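TSSL1 (PDB 4B62) probably ties the type VI secretion system to the cell wall, this chain being its OmpA-like peptidoglycan-binding module. Local coordinates at residues 12-24 / 30-42. Numbering follows the deposited sequence. Where two conformers were deposited one is given.
With EDO (1,2-ethanediol), chain B.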
loop_
_atom_site.group_PDB
_atom_site.type_symbol
_atom_site.label_atom_id
_atom_site.label_comp_id
_atom_site.label_asym_id
_atom_site.label_seq_id
_atom_site.Cartn_x
_atom_site.Cartn_y
_atom_site.Cartn_z
ATOM N N GLU A 12 -9.502 -20.431 -6.227
ATOM C CA GLU A 12 -8.174 -20.936 -5.763
ATOM C C GLU A 12 -7.144 -19.813 -5.758
ATOM O O GLU A 12 -6.789 -19.316 -4.694
ATOM C CB GLU A 12 -7.687 -22.103 -6.630
ATOM N N ARG A 13 -6.679 -19.396 -6.937
ATOM C CA ARG A 13 -5.657 -18.352 -7.009
ATOM C C ARG A 13 -6.271 -16.998 -6.674
ATOM O O ARG A 13 -7.344 -16.666 -7.170
ATOM C CB ARG A 13 -4.964 -18.322 -8.376
ATOM C CG ARG A 13 -4.184 -19.598 -8.661
ATOM C CD ARG A 13 -3.319 -19.539 -9.909
ATOM N NE ARG A 13 -2.611 -20.811 -10.092
ATOM C CZ ARG A 13 -1.797 -21.106 -11.104
ATOM N NH1 ARG A 13 -1.553 -20.219 -12.068
ATOM N NH2 ARG A 13 -1.209 -22.303 -11.148
ATOM N N PRO A 14 -5.605 -16.219 -5.801
ATOM C CA PRO A 14 -6.175 -14.921 -5.449
ATOM C C PRO A 14 -6.089 -13.968 -6.625
ATOM O O PRO A 14 -4.993 -13.753 -7.155
ATOM C CB PRO A 14 -5.287 -14.443 -4.291
ATOM C CG PRO A 14 -3.986 -15.142 -4.502
ATOM C CD PRO A 14 -4.318 -16.469 -5.126
ATOM N N ARG A 15 -7.226 -13.402 -7.029
ATOM C CA ARG A 15 -7.290 -12.529 -8.208
ATOM C C ARG A 15 -8.043 -11.245 -7.860
ATOM O O ARG A 15 -9.237 -11.294 -7.547
ATOM C CB ARG A 15 -8.007 -13.232 -9.366
ATOM C CG ARG A 15 -7.283 -14.452 -9.944
ATOM C CD ARG A 15 -8.061 -15.073 -11.104
ATOM N NE ARG A 15 -9.328 -15.688 -10.679
ATOM C CZ ARG A 15 -10.543 -15.387 -11.151
ATOM N NH1 ARG A 15 -10.712 -14.463 -12.095
ATOM N NH2 ARG A 15 -11.609 -16.023 -10.673
ATOM N N LEU A 16 -7.350 -10.106 -7.911
ATOM C CA LEU A 16 -7.950 -8.817 -7.552
ATOM C C LEU A 16 -8.146 -7.821 -8.695
ATOM O O LEU A 16 -8.966 -6.926 -8.550
ATOM C CB LEU A 16 -7.134 -8.116 -6.464
ATOM C CG LEU A 16 -7.032 -8.782 -5.093
ATOM C CD1 LEU A 16 -6.210 -7.879 -4.180
ATOM C CD2 LEU A 16 -8.398 -9.097 -4.477
ATOM N N ALA A 17 -7.417 -7.944 -9.803
ATOM C CA ALA A 17 -7.488 -6.940 -10.870
ATOM C C ALA A 17 -8.930 -6.765 -11.343
ATOM O O ALA A 17 -9.377 -5.645 -11.623
ATOM C CB ALA A 17 -6.582 -7.312 -12.030
ATOM N N ARG A 18 -9.665 -7.876 -11.385
ATOM C CA ARG A 18 -11.064 -7.875 -11.785
ATOM C C ARG A 18 -11.975 -6.998 -10.925
ATOM O O ARG A 18 -13.068 -6.654 -11.361
ATOM C CB ARG A 18 -11.600 -9.311 -11.800
ATOM C CG ARG A 18 -11.668 -9.980 -10.432
ATOM C CD ARG A 18 -11.752 -11.499 -10.557
ATOM N NE ARG A 18 -11.444 -12.153 -9.278
ATOM C CZ ARG A 18 -12.237 -12.993 -8.610
ATOM N NH1 ARG A 18 -13.448 -13.329 -9.062
ATOM N NH2 ARG A 18 -11.812 -13.499 -7.453
ATOM N N PHE A 19 -11.542 -6.648 -9.712
ATOM C CA PHE A 19 -12.338 -5.795 -8.819
ATOM C C PHE A 19 -11.852 -4.349 -8.764
ATOM O O PHE A 19 -12.445 -3.522 -8.058
ATOM C CB PHE A 19 -12.308 -6.345 -7.401
ATOM C CG PHE A 19 -12.815 -7.744 -7.285
ATOM C CD1 PHE A 19 -14.094 -8.064 -7.706
ATOM C CD2 PHE A 19 -12.018 -8.739 -6.753
ATOM C CE1 PHE A 19 -14.572 -9.354 -7.602
ATOM C CE2 PHE A 19 -12.489 -10.031 -6.645
ATOM C CZ PHE A 19 -13.769 -10.343 -7.068
ATOM N N LEU A 20 -10.782 -4.054 -9.502
ATOM C CA LEU A 20 -10.113 -2.762 -9.425
ATOM C C LEU A 20 -9.885 -2.131 -10.806
ATOM O O LEU A 20 -8.934 -1.372 -11.015
ATOM C CB LEU A 20 -8.790 -2.928 -8.660
ATOM C CG LEU A 20 -8.938 -3.319 -7.181
ATOM C CD1 LEU A 20 -7.585 -3.659 -6.571
ATOM C CD2 LEU A 20 -9.635 -2.241 -6.362
ATOM N N ALA A 21 -10.783 -2.412 -11.746
ATOM C CA ALA A 21 -10.618 -1.923 -13.112
ATOM C C ALA A 21 -10.447 -0.403 -13.230
ATOM O O ALA A 21 -9.571 0.057 -13.961
ATOM C CB ALA A 21 -11.782 -2.375 -13.982
ATOM N N ASP A 22 -11.305 0.367 -12.566
ATOM C CA ASP A 22 -11.242 1.830 -12.683
ATOM C C ASP A 22 -9.916 2.366 -12.165
ATOM O O ASP A 22 -9.316 3.238 -12.767
ATOM C CB ASP A 22 -12.375 2.521 -11.925
ATOM C CG ASP A 22 -13.721 2.330 -12.573
ATOM O OD1 ASP A 22 -13.808 2.319 -13.822
ATOM O OD2 ASP A 22 -14.701 2.195 -11.822
ATOM N N ASP A 23 -9.461 1.833 -11.037
ATOM C CA ASP A 23 -8.215 2.291 -10.437
ATOM C C ASP A 23 -7.010 1.898 -11.278
ATOM O O ASP A 23 -6.045 2.653 -11.369
ATOM C CB ASP A 23 -8.080 1.773 -9.010
ATOM C CG ASP A 23 -9.089 2.396 -8.077
ATOM O OD1 ASP A 23 -9.206 3.654 -8.081
ATOM O OD2 ASP A 23 -9.759 1.640 -7.331
ATOM N N ILE A 24 -7.076 0.724 -11.906
ATOM C CA ILE A 24 -6.006 0.305 -12.800
ATOM C C ILE A 24 -5.965 1.232 -14.024
ATOM O O ILE A 24 -4.886 1.701 -14.401
ATOM C CB ILE A 24 -6.126 -1.177 -13.201
ATOM C CG1 ILE A 24 -5.825 -2.083 -11.996
ATOM C CG2 ILE A 24 -5.193 -1.498 -14.364
ATOM C CD1 ILE A 24 -6.239 -3.525 -12.196
ATOM N N ALA A 30 -1.569 -0.493 -9.358
ATOM C CA ALA A 30 -1.210 -1.568 -10.268
ATOM C C ALA A 30 -1.394 -2.887 -9.534
ATOM O O ALA A 30 -1.163 -2.970 -8.332
ATOM C CB ALA A 30 0.218 -1.404 -10.767
ATOM N N VAL A 31 -1.825 -3.910 -10.257
ATOM C CA VAL A 31 -2.150 -5.190 -9.642
ATOM C C VAL A 31 -1.441 -6.305 -10.391
ATOM O O VAL A 31 -1.553 -6.416 -11.613
ATOM C CB VAL A 31 -3.666 -5.457 -9.641
ATOM C CG1 VAL A 31 -3.992 -6.801 -8.988
ATOM C CG2 VAL A 31 -4.407 -4.336 -8.931
ATOM N N GLU A 32 -0.690 -7.099 -9.640
ATOM C CA GLU A 32 -0.080 -8.327 -10.137
ATOM C C GLU A 32 -0.876 -9.499 -9.580
ATOM O O GLU A 32 -0.836 -9.742 -8.373
ATOM C CB GLU A 32 1.386 -8.413 -9.686
ATOM C CG GLU A 32 2.099 -9.663 -10.192
ATOM C CD GLU A 32 3.515 -9.893 -9.650
ATOM O OE1 GLU A 32 4.042 -9.086 -8.845
ATOM O OE2 GLU A 32 4.109 -10.926 -10.048
ATOM N N ASP A 33 -1.594 -10.218 -10.445
ATOM C CA ASP A 33 -2.289 -11.444 -10.059
ATOM C C ASP A 33 -1.330 -12.592 -10.355
ATOM O O ASP A 33 -1.203 -13.057 -11.498
ATOM C CB ASP A 33 -3.613 -11.603 -10.810
ATOM C CG ASP A 33 -4.705 -10.644 -10.324
ATOM O OD1 ASP A 33 -4.696 -10.250 -9.141
ATOM O OD2 ASP A 33 -5.598 -10.315 -11.129
ATOM N N ALA A 34 -0.622 -12.998 -9.309
ATOM C CA ALA A 34 0.427 -14.016 -9.388
ATOM C C ALA A 34 -0.121 -15.387 -9.000
ATOM O O ALA A 34 -1.297 -15.532 -8.648
ATOM C CB ALA A 34 1.581 -13.628 -8.476
ATOM N N VAL A 35 0.744 -16.401 -9.068
ATOM C CA VAL A 35 0.331 -17.786 -8.844
ATOM C C VAL A 35 -0.292 -18.039 -7.461
ATOM O O VAL A 35 -1.233 -18.815 -7.326
ATOM C CB VAL A 35 1.520 -18.755 -9.106
ATOM C CG1 VAL A 35 2.680 -18.506 -8.145
ATOM C CG2 VAL A 35 1.074 -20.205 -9.043
ATOM N N ASP A 36 0.225 -17.352 -6.447
ATOM C CA ASP A 36 -0.115 -17.623 -5.052
ATOM C C ASP A 36 -0.468 -16.371 -4.242
ATOM O O ASP A 36 -0.625 -16.449 -3.025
ATOM C CB ASP A 36 1.095 -18.316 -4.394
ATOM C CG ASP A 36 2.404 -17.509 -4.521
ATOM O OD1 ASP A 36 2.406 -16.325 -4.929
ATOM O OD2 ASP A 36 3.464 -18.076 -4.208
ATOM N N ARG A 37 -0.579 -15.229 -4.927
ATOM C CA ARG A 37 -0.713 -13.913 -4.308
ATOM C C ARG A 37 -1.288 -12.970 -5.340
ATOM O O ARG A 37 -1.031 -13.144 -6.529
ATOM C CB ARG A 37 0.671 -13.297 -3.981
ATOM C CG ARG A 37 1.440 -13.872 -2.807
ATOM C CD ARG A 37 2.866 -13.334 -2.783
ATOM N NE ARG A 37 3.674 -13.937 -3.840
ATOM C CZ ARG A 37 4.745 -13.384 -4.421
ATOM N NH1 ARG A 37 5.204 -12.184 -4.076
ATOM N NH2 ARG A 37 5.379 -14.056 -5.364
ATOM N N SER A 38 -2.044 -11.971 -4.886
ATOM C CA SER A 38 -2.293 -10.785 -5.697
ATOM C C SER A 38 -1.648 -9.617 -4.959
ATOM O O SER A 38 -1.847 -9.466 -3.758
ATOM C CB SER A 38 -3.785 -10.565 -5.909
ATOM O OG SER A 38 -4.031 -9.461 -6.758
ATOM N N VAL A 39 -0.859 -8.823 -5.681
ATOM C CA VAL A 39 -0.125 -7.709 -5.089
ATOM C C VAL A 39 -0.641 -6.403 -5.676
ATOM O O VAL A 39 -0.548 -6.175 -6.889
ATOM C CB VAL A 39 1.399 -7.823 -5.316
ATOM C CG1 VAL A 39 2.119 -6.704 -4.568
ATOM C CG2 VAL A 39 1.905 -9.194 -4.862
ATOM N N VAL A 40 -1.174 -5.542 -4.810
ATOM C CA VAL A 40 -1.659 -4.229 -5.221
ATOM C C VAL A 40 -0.618 -3.200 -4.802
ATOM O O VAL A 40 -0.336 -3.042 -3.617
ATOM C CB VAL A 40 -3.007 -3.887 -4.573
ATOM C CG1 VAL A 40 -3.519 -2.552 -5.107
ATOM C CG2 VAL A 40 -4.023 -5.000 -4.793
ATOM N N THR A 41 0.001 -2.552 -5.793
ATOM C CA THR A 41 0.976 -1.500 -5.538
ATOM C C THR A 41 0.284 -0.141 -5.642
ATOM O O THR A 41 -0.390 0.137 -6.632
ATOM C CB THR A 41 2.147 -1.554 -6.521
ATOM O OG1 THR A 41 2.820 -2.810 -6.390
ATOM C CG2 THR A 41 3.140 -0.435 -6.266
ATOM N N ILE A 42 0.450 0.671 -4.606
ATOM C CA ILE A 42 -0.147 1.998 -4.557
ATOM C C ILE A 42 0.943 3.004 -4.183
ATOM O O ILE A 42 1.539 2.909 -3.103
ATOM C CB ILE A 42 -1.290 2.085 -3.530
ATOM C CG1 ILE A 42 -2.259 0.912 -3.667
ATOM C CG2 ILE A 42 -2.003 3.431 -3.666
ATOM C CD1 ILE A 42 -3.457 0.962 -2.756
HETATM C C1 EDO B . 5.160 -9.122 -2.122
HETATM O O1 EDO B . 4.188 -10.180 -2.211
HETATM C C2 EDO B . 6.379 -9.346 -3.018
HETATM O O2 EDO B . 5.987 -9.423 -4.397
HETATM O O HOH W 1 -3.698 -14.734 -9.300
HETATM O O HOH W 2 -8.432 -10.545 -11.511
#
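In this OmpA-like domain the N-terminal residues 12-24 lie across one face of the β-hairpin 30-42, whose strands 30-33 and 37-42 form one border of the mixed sheet, and the carboxylate of Asp33 holds the two together. Its OD1 accepts Leu16 N at 2.9 Å in a nearly straight bond (168°), though the N-H arrives on the syn side well out of the carboxylate plane. OD2 turns its syn lone pair to Ala17 N, a longer bond of 3.3 Å, so two successive amides at the start of the 3-10 turn 17-19 are gripped by one acid. Ser38, on the neighbouring strand, would help hold the rotation of that acid: in the conformer given here, with OG anti to its backbone N (chi1 -177°), Ser38 OG donates to Asp33 OD1 at 2.6 Å, almost in line with the C-O bond. Water 2 bridges OD2 and Arg18 N, and the nearby Arg15 and Arg18 would probably favour the charged carboxylate.

Next to this polar cluster the contact is apolar. Leu16 sends CD1 across Val40 CG2 at 3.7 Å, roughly at a right angle; its side chain also reaches Ala69 of helix 60-72, which places it between hairpin and helix. Val31 divides its two methyls, CG1 meeting Ala17 CB and CG2 meeting Leu20 CD1 and Ile24 CD1, the last at 3.8 Å.

Toward the hairpin turn, Pro14 rests CG on the backbone of Arg37, 3.4 Å from Arg37 N, while water 1 donates to both Pro14 O and Ala34 O. At the turn itself the extended Arg13 chain runs past Val35 O, and Val35 CG2 sits over the centre of one guanidinium face, 3.6 Å from Arg13 CZ.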